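ABC transporter ATP-binding protein (Leptospira interrogans serovar Copenhageni, PDB 4HZI) probably binds and hydrolyses ATP as the ATPase subunit of an orphan ABC transporter involved in manganese utilization and tolerance. Local coordinates at residues D105-Q117 and L183-M197. Sequence-based numbering, arbitrary orientation.
Sequences DLRKRIGILDSSQ and LFLRSIVNEPDFLIM
A bend at chi3 (59°) in the otherwise extended chain of Arg109 turns its guanidinium side-on to Asp193, whose OD2 takes both NE, at 2.8 Å, and, longer and more bent, NH2 at 3.2 Å. Both nitrogens go to this single oxygen, which lies close to the guanidinium plane; they approach it from opposite faces of the carboxylate, itself turned 85° from the guanidinium. In Leu113, CG lies anti to the backbone N (chi1 -164°), which brings this branch point over the helix; from there CD1 meets CB of Phe184 (3.8 Å) and CD2 meets CB of Leu183, and the forked leucine suits a place straddling two consecutive helix residues. Strands 110-113 and 194-197 pair in parallel at the edge of the central sheet of the ABC ATPase fold, joined in a beta-alpha-beta crossover whose long connection holds further helices before helix 176-188, with 183-188 nearly antiparallel to strand 110-113. Gly111 N bonds to Phe194 O, Ile196 N to Gly111 O at 2.7 Å, and Leu113 N to Ile196 O. Glycine fits at 111 because its CA already lies 3.3 Å from Ser187 O, with Pro192 close by. On the other face, beta-branched Ile110 lays CG2 over the Phe194 ring, a CH-pi contact 4.2 Å from the centroid, while CD1 of Ile112 meets CD1 of Ile196 at 3.5 Å. Ser187 OG bonds to Phe184 O, satisfying the hydroxyl within the helix; its CB, facing the strand, separately touches Ile112 O (3.3 Å).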
loop_
_atom_site.group_PDB
_atom_site.type_symbol
_atom_site.label_atom_id
_atom_site.label_comp_id
_atom_site.label_asym_id
_atom_site.label_seq_id
_atom_site.Cartn_x
_atom_site.Cartn_y
_atom_site.Cartn_z
ATOM N N ASP A 105 -24.118 17.496 -13.170
ATOM C CA ASP A 105 -23.721 17.422 -14.578
ATOM C C ASP A 105 -22.223 17.288 -14.689
ATOM O O ASP A 105 -21.712 16.534 -15.527
ATOM C CB ASP A 105 -24.221 18.630 -15.354
ATOM C CG ASP A 105 -25.734 18.623 -15.517
ATOM O OD1 ASP A 105 -26.347 17.540 -15.492
ATOM O OD2 ASP A 105 -26.316 19.709 -15.645
ATOM N N LEU A 106 -21.509 17.995 -13.821
ATOM C CA LEU A 106 -20.056 17.820 -13.708
ATOM C C LEU A 106 -19.703 16.359 -13.498
ATOM O O LEU A 106 -18.936 15.796 -14.264
ATOM C CB LEU A 106 -19.531 18.634 -12.541
ATOM C CG LEU A 106 -18.044 18.546 -12.302
ATOM C CD1 LEU A 106 -17.383 19.488 -13.300
ATOM C CD2 LEU A 106 -17.711 18.917 -10.855
ATOM N N ARG A 107 -20.300 15.732 -12.496
ATOM C CA ARG A 107 -20.007 14.336 -12.162
ATOM C C ARG A 107 -20.323 13.293 -13.232
ATOM O O ARG A 107 -19.640 12.283 -13.336
ATOM C CB ARG A 107 -20.661 13.976 -10.836
ATOM C CG ARG A 107 -20.139 14.860 -9.707
ATOM C CD ARG A 107 -20.027 14.150 -8.373
ATOM N NE ARG A 107 -21.035 14.593 -7.419
ATOM C CZ ARG A 107 -20.808 15.297 -6.314
ATOM N NH1 ARG A 107 -19.586 15.667 -5.969
ATOM N NH2 ARG A 107 -21.825 15.624 -5.533
ATOM N N LYS A 108 -21.350 13.522 -14.027
ATOM C CA LYS A 108 -21.606 12.687 -15.204
ATOM C C LYS A 108 -20.414 12.741 -16.154
ATOM O O LYS A 108 -20.085 11.762 -16.812
ATOM C CB LYS A 108 -22.877 13.170 -15.914
ATOM C CG LYS A 108 -23.116 12.549 -17.283
ATOM C CD LYS A 108 -24.506 12.878 -17.822
ATOM C CE LYS A 108 -24.921 11.900 -18.921
ATOM N NZ LYS A 108 -26.097 12.383 -19.701
ATOM N N ARG A 109 -19.752 13.890 -16.220
ATOM C CA ARG A 109 -18.594 14.083 -17.119
ATOM C C ARG A 109 -17.180 13.673 -16.624
ATOM O O ARG A 109 -16.207 13.717 -17.393
ATOM C CB ARG A 109 -18.582 15.523 -17.590
ATOM C CG ARG A 109 -19.942 15.926 -18.173
ATOM C CD ARG A 109 -20.053 17.423 -18.287
ATOM N NE ARG A 109 -18.999 17.978 -19.129
ATOM C CZ ARG A 109 -18.829 19.281 -19.335
ATOM N NH1 ARG A 109 -19.657 20.162 -18.760
ATOM N NH2 ARG A 109 -17.843 19.704 -20.117
ATOM N N ILE A 110 -17.064 13.294 -15.365
ATOM C CA ILE A 110 -15.802 12.879 -14.763
ATOM C C ILE A 110 -15.944 11.462 -14.238
ATOM O O ILE A 110 -16.740 11.222 -13.323
ATOM C CB ILE A 110 -15.406 13.789 -13.606
ATOM C CG1 ILE A 110 -15.292 15.245 -14.072
ATOM C CG2 ILE A 110 -14.082 13.319 -13.012
ATOM C CD1 ILE A 110 -14.831 16.225 -12.967
ATOM N N GLY A 111 -15.209 10.511 -14.826
ATOM C CA GLY A 111 -15.197 9.139 -14.298
ATOM C C GLY A 111 -14.280 9.033 -13.106
ATOM O O GLY A 111 -13.243 9.673 -13.084
ATOM N N ILE A 112 -14.646 8.235 -12.114
ATOM C CA ILE A 112 -13.807 8.000 -10.965
ATOM C C ILE A 112 -13.576 6.541 -10.771
ATOM O O ILE A 112 -14.546 5.758 -10.753
ATOM C CB ILE A 112 -14.454 8.440 -9.630
ATOM C CG1 ILE A 112 -14.824 9.902 -9.656
ATOM C CG2 ILE A 112 -13.493 8.131 -8.464
ATOM C CD1 ILE A 112 -13.628 10.817 -9.626
ATOM N N LEU A 113 -12.311 6.169 -10.614
ATOM C CA LEU A 113 -11.970 4.825 -10.160
ATOM C C LEU A 113 -11.443 4.959 -8.726
ATOM O O LEU A 113 -10.327 5.471 -8.491
ATOM C CB LEU A 113 -10.932 4.192 -11.081
ATOM C CG LEU A 113 -10.717 2.658 -11.003
ATOM C CD1 LEU A 113 -9.585 2.223 -11.916
ATOM C CD2 LEU A 113 -10.448 2.125 -9.615
ATOM N N ASP A 114 -12.238 4.519 -7.763
ATOM C CA ASP A 114 -11.814 4.483 -6.348
ATOM C C ASP A 114 -12.273 3.167 -5.693
ATOM O O ASP A 114 -13.389 2.713 -5.894
ATOM C CB ASP A 114 -12.249 5.748 -5.571
ATOM C CG ASP A 114 -13.689 5.708 -5.096
ATOM O OD1 ASP A 114 -14.531 5.005 -5.703
ATOM O OD2 ASP A 114 -13.970 6.407 -4.098
ATOM N N SER A 115 -11.371 2.534 -4.957
ATOM C CA SER A 115 -11.575 1.150 -4.523
ATOM C C SER A 115 -12.465 1.036 -3.282
ATOM O O SER A 115 -13.031 -0.020 -3.032
ATOM C CB SER A 115 -10.218 0.474 -4.292
ATOM O OG SER A 115 -9.367 0.675 -5.419
ATOM N N SER A 116 -12.596 2.121 -2.521
ATOM C CA SER A 116 -13.518 2.153 -1.379
ATOM C C SER A 116 -14.964 2.244 -1.867
ATOM O O SER A 116 -15.802 1.418 -1.494
ATOM C CB SER A 116 -13.185 3.311 -0.421
ATOM O OG SER A 116 -12.677 4.439 -1.116
ATOM N N GLN A 117 -15.248 3.239 -2.705
ATOM C CA GLN A 117 -16.584 3.402 -3.277
ATOM C C GLN A 117 -16.823 2.345 -4.355
ATOM O O GLN A 117 -17.122 1.189 -4.046
ATOM C CB GLN A 117 -16.760 4.810 -3.853
ATOM N N LEU A 183 -13.597 -2.160 -12.232
ATOM C CA LEU A 183 -13.837 -0.805 -11.732
ATOM C C LEU A 183 -13.435 0.264 -12.746
ATOM O O LEU A 183 -14.123 1.294 -12.857
ATOM C CB LEU A 183 -13.185 -0.565 -10.379
ATOM C CG LEU A 183 -13.767 -1.440 -9.266
ATOM C CD1 LEU A 183 -13.013 -1.214 -7.965
ATOM C CD2 LEU A 183 -15.244 -1.170 -9.084
ATOM N N PHE A 184 -12.373 0.051 -13.491
ATOM C CA PHE A 184 -12.042 0.962 -14.552
ATOM C C PHE A 184 -13.181 1.024 -15.611
ATOM O O PHE A 184 -13.622 2.106 -16.032
ATOM C CB PHE A 184 -10.732 0.565 -15.164
ATOM C CG PHE A 184 -10.267 1.457 -16.289
ATOM C CD1 PHE A 184 -10.644 1.220 -17.603
ATOM C CD2 PHE A 184 -9.448 2.547 -16.041
ATOM C CE1 PHE A 184 -10.199 2.027 -18.639
ATOM C CE2 PHE A 184 -9.006 3.360 -17.065
ATOM C CZ PHE A 184 -9.393 3.120 -18.367
ATOM N N LEU A 185 -13.699 -0.142 -16.000
ATOM C CA LEU A 185 -14.790 -0.173 -16.990
ATOM C C LEU A 185 -16.014 0.571 -16.488
ATOM O O LEU A 185 -16.649 1.352 -17.222
ATOM C CB LEU A 185 -15.137 -1.622 -17.387
ATOM C CG LEU A 185 -14.017 -2.374 -18.071
ATOM C CD1 LEU A 185 -14.473 -3.717 -18.593
ATOM C CD2 LEU A 185 -13.433 -1.508 -19.193
ATOM N N ARG A 186 -16.340 0.336 -15.228
ATOM C CA ARG A 186 -17.424 1.025 -14.570
ATOM C C ARG A 186 -17.263 2.560 -14.643
ATOM O O ARG A 186 -18.261 3.305 -14.846
ATOM C CB ARG A 186 -17.502 0.577 -13.140
ATOM C CG ARG A 186 -18.545 1.323 -12.336
ATOM C CD ARG A 186 -18.618 0.837 -10.901
ATOM N NE ARG A 186 -19.597 1.602 -10.147
ATOM C CZ ARG A 186 -19.450 2.866 -9.731
ATOM N NH1 ARG A 186 -18.330 3.541 -9.965
ATOM N NH2 ARG A 186 -20.447 3.471 -9.085
ATOM N N SER A 187 -16.011 3.003 -14.477
ATOM C CA SER A 187 -15.663 4.434 -14.413
ATOM C C SER A 187 -15.859 5.114 -15.777
ATOM O O SER A 187 -16.096 6.323 -15.854
ATOM C CB SER A 187 -14.203 4.595 -13.826
ATOM O OG SER A 187 -13.195 4.454 -14.828
ATOM N N ILE A 188 -15.819 4.336 -16.860
ATOM C CA ILE A 188 -16.016 4.884 -18.200
ATOM C C ILE A 188 -17.398 4.587 -18.827
ATOM O O ILE A 188 -17.680 5.015 -19.935
ATOM C CB ILE A 188 -14.889 4.458 -19.146
ATOM C CG1 ILE A 188 -14.871 2.940 -19.346
ATOM C CG2 ILE A 188 -13.571 4.943 -18.595
ATOM C CD1 ILE A 188 -13.994 2.510 -20.499
ATOM N N VAL A 189 -18.266 3.916 -18.084
ATOM C CA VAL A 189 -19.617 3.568 -18.575
ATOM C C VAL A 189 -20.445 4.791 -19.060
ATOM O O VAL A 189 -21.236 4.671 -19.997
ATOM C CB VAL A 189 -20.385 2.725 -17.509
ATOM C CG1 VAL A 189 -20.991 3.598 -16.428
ATOM C CG2 VAL A 189 -21.487 1.874 -18.131
ATOM N N ASN A 190 -20.260 5.972 -18.458
ATOM C CA ASN A 190 -20.927 7.180 -18.946
ATOM C C ASN A 190 -20.226 7.927 -20.070
ATOM O O ASN A 190 -20.679 8.990 -20.455
ATOM C CB ASN A 190 -21.154 8.179 -17.815
ATOM C CG ASN A 190 -21.945 7.599 -16.676
ATOM O OD1 ASN A 190 -21.501 7.621 -15.524
ATOM N ND2 ASN A 190 -23.125 7.049 -16.990
ATOM N N GLU A 191 -19.115 7.412 -20.578
ATOM C CA GLU A 191 -18.327 8.124 -21.586
ATOM C C GLU A 191 -17.882 9.534 -21.146
ATOM O O GLU A 191 -18.156 10.552 -21.820
ATOM C CB GLU A 191 -19.075 8.123 -22.940
ATOM C CG GLU A 191 -19.306 6.688 -23.418
ATOM C CD GLU A 191 -19.944 6.557 -24.786
ATOM O OE1 GLU A 191 -19.647 7.391 -25.672
ATOM O OE2 GLU A 191 -20.716 5.585 -24.973
ATOM N N PRO A 192 -17.128 9.588 -20.041
ATOM C CA PRO A 192 -16.773 10.881 -19.466
ATOM C C PRO A 192 -15.699 11.619 -20.229
ATOM O O PRO A 192 -14.942 11.028 -20.971
ATOM C CB PRO A 192 -16.256 10.505 -18.076
ATOM C CG PRO A 192 -15.667 9.141 -18.261
ATOM C CD PRO A 192 -16.553 8.472 -19.284
ATOM N N ASP A 193 -15.587 12.905 -19.965
ATOM C CA ASP A 193 -14.594 13.778 -20.605
ATOM C C ASP A 193 -13.200 13.407 -20.128
ATOM O O ASP A 193 -12.230 13.441 -20.894
ATOM C CB ASP A 193 -14.897 15.230 -20.224
ATOM C CG ASP A 193 -16.203 15.760 -20.847
ATOM O OD1 ASP A 193 -16.627 15.217 -21.880
ATOM O OD2 ASP A 193 -16.786 16.739 -20.302
ATOM N N PHE A 194 -13.107 13.058 -18.849
ATOM C CA PHE A 194 -11.867 12.616 -18.231
ATOM C C PHE A 194 -12.073 11.653 -17.050
ATOM O O PHE A 194 -13.166 11.554 -16.469
ATOM C CB PHE A 194 -10.886 13.764 -17.952
ATOM C CG PHE A 194 -10.991 14.408 -16.593
ATOM C CD1 PHE A 194 -11.936 15.375 -16.355
ATOM C CD2 PHE A 194 -10.095 14.102 -15.607
ATOM C CE1 PHE A 194 -12.006 16.011 -15.121
ATOM C CE2 PHE A 194 -10.157 14.712 -14.356
ATOM C CZ PHE A 194 -11.112 15.642 -14.110
ATOM N N LEU A 195 -11.011 10.940 -16.720
ATOM C CA LEU A 195 -11.031 9.913 -15.704
ATOM C C LEU A 195 -10.067 10.238 -14.581
ATOM O O LEU A 195 -8.903 10.595 -14.792
ATOM C CB LEU A 195 -10.617 8.587 -16.329
ATOM C CG LEU A 195 -10.402 7.401 -15.395
ATOM C CD1 LEU A 195 -11.608 7.061 -14.525
ATOM C CD2 LEU A 195 -10.089 6.212 -16.287
ATOM N N ILE A 196 -10.541 10.090 -13.361
ATOM C CA ILE A 196 -9.649 10.163 -12.213
ATOM C C ILE A 196 -9.408 8.781 -11.633
ATOM O O ILE A 196 -10.352 8.091 -11.266
ATOM C CB ILE A 196 -10.236 11.041 -11.092
ATOM C CG1 ILE A 196 -10.538 12.449 -11.559
ATOM C CG2 ILE A 196 -9.261 11.053 -9.928
ATOM C CD1 ILE A 196 -11.256 13.309 -10.500
ATOM N N MET A 197 -8.153 8.345 -11.583
ATOM C CA MET A 197 -7.811 7.085 -10.956
ATOM C C MET A 197 -7.073 7.367 -9.638
ATOM O O MET A 197 -5.915 7.759 -9.613
ATOM C CB MET A 197 -6.955 6.225 -11.862
ATOM C CG MET A 197 -7.764 5.720 -13.046
ATOM S SD MET A 197 -6.737 4.730 -14.095
ATOM C CE MET A 197 -6.275 6.028 -15.229
HETATM O O HOH W 1 -20.645 11.638 -19.469
HETATM O O HOH W 2 -15.417 2.651 -10.903
#